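Local coordinates for SusD superfamily protein (Bacteroides vulgatus ATCC 8482, PDB 3JQ0) that probably binds glycans at the outer membrane as a SusD-like nutrient-binding protein, although its natural ligand is not established, at residues 299-311 and 411-423. Sequence-based numbering, arbitrary orientation. Where two conformers were deposited one is given.
Sequences QVRREFYFKGFRN and DNDPEFYTDNKWM. With SO4 (sulfate ion), chain I.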
ATOM      1  N   GLN A 299     -14.216  -6.789   5.387  1.00  6.44           N
ATOM      2  CA  GLN A 299     -14.753  -7.729   4.400  1.00  6.39           C
ATOM      3  C   GLN A 299     -14.870  -7.051   3.052  1.00  6.25           C
ATOM      4  O   GLN A 299     -15.663  -6.111   2.873  1.00  6.62           O
ATOM      5  CB  GLN A 299     -16.125  -8.193   4.902  1.00  6.50           C
ATOM      6  CG  GLN A 299     -16.887  -9.044   3.904  1.00  6.90           C
ATOM      7  CD  GLN A 299     -16.219 -10.342   3.571  1.00  7.04           C
ATOM      8  OE1 GLN A 299     -16.037 -11.189   4.470  1.00  7.06           O
ATOM      9  NE2 GLN A 299     -15.887 -10.553   2.299  1.00  6.99           N
ATOM     10  N   VAL A 300     -14.150  -7.583   2.063  1.00  6.45           N
ATOM     11  CA  VAL A 300     -14.303  -7.164   0.689  1.00  6.72           C
ATOM     12  C   VAL A 300     -15.786  -7.293   0.322  1.00  6.39           C
ATOM     13  O   VAL A 300     -16.412  -8.330   0.579  1.00  6.68           O
ATOM     14  CB  VAL A 300     -13.417  -7.993  -0.249  1.00  7.03           C
ATOM     15  CG1 VAL A 300     -13.726  -7.728  -1.745  1.00  7.72           C
ATOM     16  CG2 VAL A 300     -11.916  -7.796   0.075  1.00  7.36           C
ATOM     17  N   ARG A 301     -16.335  -6.277  -0.337  1.00  6.70           N
ATOM     18  CA  ARG A 301     -17.743  -6.284  -0.737  0.55  6.32           C
ATOM     19  C   ARG A 301     -17.998  -7.547  -1.566  1.00  7.06           C
ATOM     20  O   ARG A 301     -17.278  -7.833  -2.533  1.00  6.94           O
ATOM     21  CB  ARG A 301     -18.042  -5.057  -1.597  0.55  6.87           C
ATOM     22  CG  ARG A 301     -18.026  -3.752  -0.840  0.55  7.33           C
ATOM     23  CD  ARG A 301     -19.263  -3.569   0.057  0.55  9.57           C
ATOM     24  NE  ARG A 301     -19.381  -2.220   0.588  0.55  9.81           N
ATOM     25  CZ  ARG A 301     -20.420  -1.792   1.306  0.55  9.14           C
ATOM     26  NH1 ARG A 301     -21.378  -2.616   1.640  0.55 10.11           N
ATOM     27  NH2 ARG A 301     -20.474  -0.528   1.721  0.55 11.62           N
ATOM     28  N   ARG A 302     -19.058  -8.260  -1.232  1.00  6.87           N
ATOM     29  CA  ARG A 302     -19.367  -9.523  -1.920  1.00  7.81           C
ATOM     30  C   ARG A 302     -19.553  -9.304  -3.427  1.00  7.23           C
ATOM     31  O   ARG A 302     -19.098 -10.093  -4.255  1.00  8.35           O
ATOM     32  CB  ARG A 302     -20.591 -10.160  -1.292  1.00  7.29           C
ATOM     33  CG  ARG A 302     -20.378 -10.622   0.130  1.00  7.67           C
ATOM     34  CD  ARG A 302     -21.662 -10.961   0.813  1.00  8.54           C
ATOM     35  NE  ARG A 302     -22.481  -9.785   0.944  1.00 10.03           N
ATOM     36  CZ  ARG A 302     -23.759  -9.798   1.238  1.00 11.64           C
ATOM     37  NH1 ARG A 302     -24.371 -10.961   1.479  1.00 13.75           N
ATOM     38  NH2 ARG A 302     -24.442  -8.670   1.320  1.00 15.25           N
ATOM     39  N   GLU A 303     -20.207  -8.212  -3.798  1.00  8.10           N
ATOM     40  CA  GLU A 303     -20.492  -7.865  -5.174  0.51  8.71           C
ATOM     41  C   GLU A 303     -19.202  -7.604  -5.976  1.00  8.69           C
ATOM     42  O   GLU A 303     -19.149  -7.780  -7.192  1.00 10.06           O
ATOM     43  CB  GLU A 303     -21.409  -6.613  -5.125  0.51  9.14           C
ATOM     44  CG  GLU A 303     -21.892  -6.084  -6.468  0.51 12.28           C
ATOM     45  CD  GLU A 303     -22.624  -4.726  -6.407  0.51 14.38           C
ATOM     46  OE1 GLU A 303     -22.834  -4.136  -5.314  0.51 14.92           O
ATOM     47  OE2 GLU A 303     -22.944  -4.212  -7.495  0.51 16.39           O
ATOM     48  N   PHE A 304     -18.163  -7.148  -5.294  1.00  7.24           N
ATOM     49  CA  PHE A 304     -16.933  -6.780  -5.972  1.00  7.67           C
ATOM     50  C   PHE A 304     -16.280  -7.954  -6.667  1.00  7.38           C
ATOM     51  O   PHE A 304     -15.636  -7.766  -7.701  1.00  8.46           O
ATOM     52  CB  PHE A 304     -15.965  -6.128  -4.992  1.00  7.99           C
ATOM     53  CG  PHE A 304     -14.689  -5.668  -5.625  1.00  8.27           C
ATOM     54  CD1 PHE A 304     -14.633  -4.509  -6.361  1.00  9.80           C
ATOM     55  CD2 PHE A 304     -13.536  -6.451  -5.531  1.00  9.43           C
ATOM     56  CE1 PHE A 304     -13.444  -4.119  -6.993  1.00 10.80           C
ATOM     57  CE2 PHE A 304     -12.346  -6.045  -6.167  1.00 10.57           C
ATOM     58  CZ  PHE A 304     -12.327  -4.860  -6.851  1.00  9.91           C
ATOM     59  N   TYR A 305     -16.454  -9.167  -6.133  1.00  7.87           N
ATOM     60  CA  TYR A 305     -15.795 -10.316  -6.716  1.00  7.90           C
ATOM     61  C   TYR A 305     -16.122 -10.467  -8.189  1.00  7.41           C
ATOM     62  O   TYR A 305     -15.252 -10.860  -8.952  1.00  8.09           O
ATOM     63  CB  TYR A 305     -16.129 -11.618  -5.953  1.00  7.58           C
ATOM     64  CG  TYR A 305     -15.409 -12.828  -6.487  1.00  7.81           C
ATOM     65  CD1 TYR A 305     -14.126 -13.121  -6.076  1.00  7.73           C
ATOM     66  CD2 TYR A 305     -15.982 -13.623  -7.471  1.00  8.10           C
ATOM     67  CE1 TYR A 305     -13.430 -14.196  -6.585  1.00  8.31           C
ATOM     68  CE2 TYR A 305     -15.277 -14.698  -7.999  1.00  8.09           C
ATOM     69  CZ  TYR A 305     -14.000 -14.966  -7.579  1.00  8.66           C
ATOM     70  OH  TYR A 305     -13.301 -15.992  -8.107  1.00  9.85           O
ATOM     71  N   PHE A 306     -17.361 -10.156  -8.591  1.00  8.15           N
ATOM     72  CA  PHE A 306     -17.779 -10.287  -9.981  1.00  9.01           C
ATOM     73  C   PHE A 306     -17.732  -9.000 -10.786  1.00  8.08           C
ATOM     74  O   PHE A 306     -18.073  -9.030 -11.965  1.00  9.47           O
ATOM     75  CB  PHE A 306     -19.154 -10.987 -10.058  1.00 10.26           C
ATOM     76  CG  PHE A 306     -19.159 -12.387  -9.516  1.00  9.97           C
ATOM     77  CD1 PHE A 306     -18.625 -13.405 -10.267  1.00 11.22           C
ATOM     78  CD2 PHE A 306     -19.650 -12.660  -8.243  1.00 11.91           C
ATOM     79  CE1 PHE A 306     -18.589 -14.708  -9.786  1.00 13.83           C
ATOM     80  CE2 PHE A 306     -19.621 -13.968  -7.755  1.00 12.80           C
ATOM     81  CZ  PHE A 306     -19.116 -14.976  -8.525  1.00 13.56           C
ATOM     82  N   LYS A 307     -17.298  -7.916 -10.171  1.00  7.85           N
ATOM     83  CA  LYS A 307     -17.200  -6.628 -10.840  1.00  8.36           C
ATOM     84  C   LYS A 307     -15.798  -6.009 -10.796  1.00  8.50           C
ATOM     85  O   LYS A 307     -15.591  -4.889 -11.212  1.00 10.88           O
ATOM     86  CB  LYS A 307     -18.242  -5.647 -10.304  1.00  9.39           C
ATOM     87  CG  LYS A 307     -19.689  -5.998 -10.691  1.00 10.86           C
ATOM     88  CD  LYS A 307     -19.909  -5.743 -12.209  1.00 14.25           C
ATOM     89  CE  LYS A 307     -21.326  -5.798 -12.684  1.00 15.17           C
ATOM     90  NZ  LYS A 307     -21.413  -5.765 -14.145  1.00 14.83           N
ATOM     91  N   GLY A 308     -14.803  -6.756 -10.331  1.00  8.38           N
ATOM     92  CA  GLY A 308     -13.453  -6.245 -10.164  1.00  7.66           C
ATOM     93  C   GLY A 308     -12.555  -6.443 -11.372  1.00  6.54           C
ATOM     94  O   GLY A 308     -11.696  -5.610 -11.661  1.00  7.38           O
ATOM     95  N   PHE A 309     -12.713  -7.611 -12.036  1.00  6.91           N
ATOM     96  CA  PHE A 309     -11.710  -8.129 -12.994  1.00  6.91           C
ATOM     97  C   PHE A 309     -12.400  -8.741 -14.181  1.00  6.68           C
ATOM     98  O   PHE A 309     -13.410  -9.449 -14.044  1.00  7.67           O
ATOM     99  CB  PHE A 309     -10.866  -9.222 -12.303  1.00  7.25           C
ATOM    100  CG  PHE A 309     -10.134  -8.742 -11.087  1.00  6.13           C
ATOM    101  CD1 PHE A 309     -10.764  -8.810  -9.862  1.00  7.45           C
ATOM    102  CD2 PHE A 309      -8.834  -8.283 -11.155  1.00  6.89           C
ATOM    103  CE1 PHE A 309     -10.109  -8.390  -8.687  1.00  7.70           C
ATOM    104  CE2 PHE A 309      -8.177  -7.863  -9.992  1.00  7.25           C
ATOM    105  CZ  PHE A 309      -8.816  -7.914  -8.791  1.00  7.25           C
ATOM    106  N   ARG A 310     -11.823  -8.528 -15.339  1.00  7.41           N
ATOM    107  CA  ARG A 310     -12.253  -9.221 -16.537  1.00  7.07           C
ATOM    108  C   ARG A 310     -11.821 -10.674 -16.494  1.00  8.01           C
ATOM    109  O   ARG A 310     -10.831 -11.052 -15.855  1.00  8.09           O
ATOM    110  CB  ARG A 310     -11.658  -8.565 -17.797  1.00  8.19           C
ATOM    111  CG  ARG A 310     -11.931  -7.069 -17.950  1.00  7.39           C
ATOM    112  CD  ARG A 310     -13.432  -6.720 -17.982  1.00  8.29           C
ATOM    113  NE  ARG A 310     -14.192  -7.489 -18.972  1.00  8.89           N
ATOM    114  CZ  ARG A 310     -14.173  -7.263 -20.289  1.00  9.44           C
ATOM    115  NH1 ARG A 310     -13.571  -6.208 -20.781  1.00  9.48           N
ATOM    116  NH2 ARG A 310     -14.829  -8.069 -21.100  1.00 10.83           N
ATOM    117  N   ASN A 311     -12.545 -11.509 -17.248  1.00  8.39           N
ATOM    118  CA  ASN A 311     -12.178 -12.902 -17.306  0.56  8.15           C
ATOM    119  C   ASN A 311     -10.731 -13.048 -17.799  1.00  9.48           C
ATOM    120  O   ASN A 311     -10.280 -12.322 -18.697  1.00 10.25           O
ATOM    121  CB  ASN A 311     -13.121 -13.661 -18.226  0.56 10.07           C
ATOM    122  CG  ASN A 311     -14.537 -13.812 -17.662  0.56  9.74           C
ATOM    123  OD1 ASN A 311     -14.887 -13.498 -16.520  0.56  9.08           O
ATOM    124  ND2 ASN A 311     -15.396 -14.312 -18.531  0.56 18.08           N
ATOM    125  N   ASP A 411     -10.696  -1.758 -23.104  1.00  7.78           N
ATOM    126  CA  ASP A 411     -11.359  -2.475 -22.021  1.00  7.77           C
ATOM    127  C   ASP A 411     -12.622  -1.717 -21.622  1.00  7.31           C
ATOM    128  O   ASP A 411     -12.611  -0.909 -20.671  1.00  7.93           O
ATOM    129  CB  ASP A 411     -10.402  -2.756 -20.877  1.00  7.32           C
ATOM    130  CG  ASP A 411     -11.009  -3.519 -19.720  1.00  7.55           C
ATOM    131  OD1 ASP A 411     -12.196  -3.872 -19.759  1.00  7.55           O
ATOM    132  OD2 ASP A 411     -10.234  -3.706 -18.736  1.00  8.20           O
ATOM    133  N   ASN A 412     -13.669  -1.942 -22.415  1.00  8.39           N
ATOM    134  CA  ASN A 412     -14.882  -1.115 -22.436  1.00  8.82           C
ATOM    135  C   ASN A 412     -16.197  -1.895 -22.277  1.00  8.95           C
ATOM    136  O   ASN A 412     -17.267  -1.303 -22.322  1.00 10.41           O
ATOM    137  CB  ASN A 412     -14.916  -0.282 -23.716  1.00  9.18           C
ATOM    138  CG  ASN A 412     -13.786   0.703 -23.779  1.00  8.20           C
ATOM    139  OD1 ASN A 412     -13.501   1.355 -22.783  1.00  9.39           O
ATOM    140  ND2 ASN A 412     -13.167   0.846 -24.937  1.00 10.24           N
ATOM    141  N   ASP A 413     -16.125  -3.218 -22.174  1.00  9.43           N
ATOM    142  CA  ASP A 413     -17.295  -4.093 -22.309  1.00 10.07           C
ATOM    143  C   ASP A 413     -18.515  -3.546 -21.571  1.00 10.59           C
ATOM    144  O   ASP A 413     -18.533  -3.415 -20.341  1.00 10.50           O
ATOM    145  CB  ASP A 413     -17.009  -5.470 -21.752  1.00 10.33           C
ATOM    146  CG  ASP A 413     -18.184  -6.388 -21.925  1.00 11.29           C
ATOM    147  OD1 ASP A 413     -18.487  -6.689 -23.100  1.00 14.87           O
ATOM    148  OD2 ASP A 413     -18.832  -6.741 -20.942  1.00 12.25           O
ATOM    149  N   PRO A 414     -19.605  -3.248 -22.308  1.00 11.58           N
ATOM    150  CA  PRO A 414     -20.759  -2.615 -21.659  1.00 12.41           C
ATOM    151  C   PRO A 414     -21.364  -3.394 -20.508  1.00 11.85           C
ATOM    152  O   PRO A 414     -21.651  -2.811 -19.444  1.00 12.30           O
ATOM    153  CB  PRO A 414     -21.741  -2.416 -22.812  1.00 13.41           C
ATOM    154  CG  PRO A 414     -20.858  -2.162 -23.976  1.00 15.39           C
ATOM    155  CD  PRO A 414     -19.649  -3.050 -23.769  1.00 12.03           C
ATOM    156  N   GLU A 415     -21.521  -4.694 -20.662  1.00 12.36           N
ATOM    157  CA  GLU A 415     -22.137  -5.490 -19.598  1.00 13.25           C
ATOM    158  C   GLU A 415     -21.267  -5.450 -18.323  1.00 11.49           C
ATOM    159  O   GLU A 415     -21.782  -5.286 -17.206  1.00 12.53           O
ATOM    160  CB  GLU A 415     -22.369  -6.955 -20.021  1.00 14.73           C
ATOM    161  CG  GLU A 415     -23.045  -7.763 -18.938  1.00 19.05           C
ATOM    162  CD  GLU A 415     -23.326  -9.193 -19.329  1.00 27.46           C
ATOM    163  OE1 GLU A 415     -23.220  -9.516 -20.538  1.00 31.83           O
ATOM    164  OE2 GLU A 415     -23.663  -9.986 -18.396  1.00 30.43           O
ATOM    165  N   PHE A 416     -19.952  -5.642 -18.466  1.00 11.00           N
ATOM    166  CA  PHE A 416     -19.105  -5.697 -17.303  1.00 10.11           C
ATOM    167  C   PHE A 416     -19.163  -4.349 -16.537  1.00  9.30           C
ATOM    168  O   PHE A 416     -19.145  -4.326 -15.287  1.00  9.80           O
ATOM    169  CB  PHE A 416     -17.669  -5.981 -17.734  1.00 10.48           C
ATOM    170  CG  PHE A 416     -16.748  -6.060 -16.553  1.00  9.34           C
ATOM    171  CD1 PHE A 416     -16.609  -7.234 -15.819  1.00  9.76           C
ATOM    172  CD2 PHE A 416     -16.051  -4.916 -16.154  1.00  8.54           C
ATOM    173  CE1 PHE A 416     -15.802  -7.270 -14.699  1.00 10.80           C
ATOM    174  CE2 PHE A 416     -15.259  -4.981 -15.009  1.00  9.07           C
ATOM    175  CZ  PHE A 416     -15.108  -6.144 -14.306  1.00 10.44           C
ATOM    176  N   TYR A 417     -19.133  -3.227 -17.254  1.00  9.02           N
ATOM    177  CA  TYR A 417     -19.095  -1.931 -16.649  1.00  8.98           C
ATOM    178  C   TYR A 417     -20.438  -1.378 -16.209  1.00 10.46           C
ATOM    179  O   TYR A 417     -20.505  -0.352 -15.540  1.00 11.67           O
ATOM    180  CB  TYR A 417     -18.291  -0.917 -17.501  1.00  9.23           C
ATOM    181  CG  TYR A 417     -16.817  -1.341 -17.550  1.00  8.96           C
ATOM    182  CD1 TYR A 417     -15.968  -1.175 -16.442  1.00  8.15           C
ATOM    183  CD2 TYR A 417     -16.287  -1.979 -18.659  1.00  8.62           C
ATOM    184  CE1 TYR A 417     -14.692  -1.636 -16.458  1.00  8.12           C
ATOM    185  CE2 TYR A 417     -14.982  -2.453 -18.667  1.00  8.52           C
ATOM    186  CZ  TYR A 417     -14.195  -2.288 -17.532  1.00  7.63           C
ATOM    187  OH  TYR A 417     -12.904  -2.806 -17.496  1.00  7.82           O
ATOM    188  N   THR A 418     -21.511  -2.032 -16.597  1.00 11.81           N
ATOM    189  CA  THR A 418     -22.856  -1.704 -16.096  1.00 13.18           C
ATOM    190  C   THR A 418     -22.981  -2.080 -14.625  1.00 13.24           C
ATOM    191  O   THR A 418     -22.524  -3.142 -14.200  1.00 15.12           O
ATOM    192  CB  THR A 418     -23.920  -2.403 -16.952  1.00 14.30           C
ATOM    193  OG1 THR A 418     -23.862  -1.847 -18.261  1.00 16.77           O
ATOM    194  CG2 THR A 418     -25.326  -2.182 -16.384  1.00 15.46           C
ATOM    195  N   ASP A 419     -23.596  -1.187 -13.846  1.00 15.58           N
ATOM    196  CA  ASP A 419     -23.805  -1.420 -12.412  1.00 17.25           C
ATOM    197  C   ASP A 419     -22.487  -1.765 -11.730  1.00 15.10           C
ATOM    198  O   ASP A 419     -22.408  -2.706 -10.926  1.00 16.99           O
ATOM    199  CB  ASP A 419     -24.858  -2.516 -12.164  1.00 20.06           C
ATOM    200  CG  ASP A 419     -26.233  -2.145 -12.682  1.00 25.49           C
ATOM    201  OD1 ASP A 419     -26.601  -0.958 -12.607  1.00 29.76           O
ATOM    202  OD2 ASP A 419     -26.942  -3.052 -13.172  1.00 34.19           O
ATOM    203  N   ASN A 420     -21.435  -1.010 -12.102  1.00 12.27           N
ATOM    204  CA  ASN A 420     -20.105  -1.254 -11.579  1.00  9.66           C
ATOM    205  C   ASN A 420     -19.623   0.008 -10.917  1.00  9.21           C
ATOM    206  O   ASN A 420     -19.110   0.912 -11.576  1.00 10.21           O
ATOM    207  CB  ASN A 420     -19.158  -1.699 -12.659  1.00  9.80           C
ATOM    208  CG  ASN A 420     -17.844  -2.168 -12.134  1.00  8.49           C
ATOM    209  OD1 ASN A 420     -17.410  -1.736 -11.060  1.00  8.68           O
ATOM    210  ND2 ASN A 420     -17.204  -3.116 -12.841  1.00  8.68           N
ATOM    211  N   LYS A 421     -19.836   0.110  -9.604  1.00  9.17           N
ATOM    212  CA  LYS A 421     -19.536   1.367  -8.918  0.51  9.35           C
ATOM    213  C   LYS A 421     -18.050   1.567  -8.667  1.00  8.04           C
ATOM    214  O   LYS A 421     -17.665   2.648  -8.216  1.00  8.75           O
ATOM    215  CB  LYS A 421     -20.296   1.517  -7.602  0.51  9.97           C
ATOM    216  CG  LYS A 421     -19.755   0.629  -6.488  0.51 10.90           C
ATOM    217  CD  LYS A 421     -20.238   1.086  -5.105  0.51 13.48           C
ATOM    218  CE  LYS A 421     -19.440   0.456  -3.953  0.51 13.80           C
ATOM    219  NZ  LYS A 421     -19.963   0.965  -2.636  0.51 14.71           N
ATOM    220  N   TRP A 422     -17.230   0.556  -8.916  1.00  7.44           N
ATOM    221  CA  TRP A 422     -15.813   0.606  -8.613  1.00  7.41           C
ATOM    222  C   TRP A 422     -14.901   1.170  -9.711  1.00  7.39           C
ATOM    223  O   TRP A 422     -13.760   1.482  -9.445  1.00  7.74           O
ATOM    224  CB  TRP A 422     -15.309  -0.799  -8.201  1.00  7.25           C
ATOM    225  CG  TRP A 422     -15.939  -1.272  -6.939  1.00  7.56           C
ATOM    226  CD1 TRP A 422     -15.523  -1.022  -5.674  1.00  7.08           C
ATOM    227  CD2 TRP A 422     -17.119  -2.059  -6.804  1.00  6.96           C
ATOM    228  NE1 TRP A 422     -16.366  -1.600  -4.758  1.00  7.96           N
ATOM    229  CE2 TRP A 422     -17.361  -2.261  -5.429  1.00  7.85           C
ATOM    230  CE3 TRP A 422     -17.979  -2.672  -7.726  1.00  8.82           C
ATOM    231  CZ2 TRP A 422     -18.454  -2.968  -4.964  1.00  9.02           C
ATOM    232  CZ3 TRP A 422     -19.029  -3.379  -7.274  1.00  9.97           C
ATOM    233  CH2 TRP A 422     -19.265  -3.534  -5.897  1.00  9.62           C
HETATM  234  N   MSE A 423     -15.372   1.201 -10.951  1.00  7.49           N
HETATM  235  CA  MSE A 423     -14.491   1.488 -12.077  1.00  7.87           C
HETATM  236  C   MSE A 423     -15.305   1.741 -13.318  1.00  8.53           C
HETATM  237  O   MSE A 423     -16.498   1.422 -13.401  1.00 10.37           O
HETATM  238  CB  MSE A 423     -13.541   0.301 -12.299  1.00  8.15           C
HETATM  239  CG  MSE A 423     -14.260  -0.984 -12.651  1.00  8.33           C
HETATM  240 SE   MSE A 423     -13.109  -2.536 -12.611  1.00  7.87          SE
HETATM  241  CE  MSE A 423     -13.149  -2.678 -10.696  1.00 12.43           C
TER
HETATM  242  S   SO4 I   8     -16.100 -10.746 -18.862  0.50 11.99           S
HETATM  243  O1  SO4 I   8     -17.065 -10.768 -17.732  0.50 17.74           O
HETATM  244  O2  SO4 I   8     -16.621 -10.100 -20.064  0.50 10.52           O
HETATM  245  O3  SO4 I   8     -14.975 -10.138 -18.249  0.50  9.40           O
HETATM  246  O4  SO4 I   8     -16.022 -12.146 -19.205  0.50 17.80           O
HETATM  247  O   HOH W   1     -21.905  -1.566  -8.287  1.00 16.33           O
HETATM  248  O   HOH W   2     -13.889  -4.995 -23.426  1.00  9.98           O
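Phe304 drives its ring edge into one face of the Trp422 indole, an edge-to-face pair with planes at 73° and Phe304 CD1 3.5 Å from Trp422 CD2. This tight part of the contact illustrates how two largely irregular segments, one carrying the short helix 414-417, can join through a few side chains. Trp422 NE1 donates to the backbone oxygen of Asp39. The Met423 methyl (selenomethionine) reaches Phe304 and the carbonyls of Lys307 and Gly308. Losing the indole to an alanine here is likely to open a gap beside the Phe304 edge and take from Asp39 O the N-H that Trp422 supplies.

Next to this core, Lys307 bends at chi2 (-71°), which carries its ammonium to the C-terminal end of helix 414-417. There NZ donates to Phe416 O at 2.9 Å and to Thr418 O at 2.8 Å, the latter almost in line with the carbonyl. At the other end Asp413 N-caps the helix, its OD2 accepting from Phe416 N. In return for the lysine, Asn420 ND2 meets a lone pair of Lys307 O at 2.9 Å.

Arg310 makes a second packed patch, laying CD over the centre of the Phe416 ring, 3.6 Å from the centroid. Its NH1 forms a salt bridge to Asp411 OD1 at 2.9 Å, from the face opposite Tyr417 OH.

The looser side is polar: NE and NH2 of Arg310 hold a sulfate, probably from the crystallisation liquor, and in the conformer described Glu303 lies at the indole edge, a water linking its OE2 to Asp419 O and Lys421 N.

This is structural packing within the SusD family region. Helix 430-441 backs it: Arg440 pairs with Asp411 OD2 and donates to Gly308 O, and Leu439 touches Met423. On the strand side, Phe304, together with Val300, packs on Leu320 of strand 320-326, and strand 299-300 pairs antiparallel with strand 41-43.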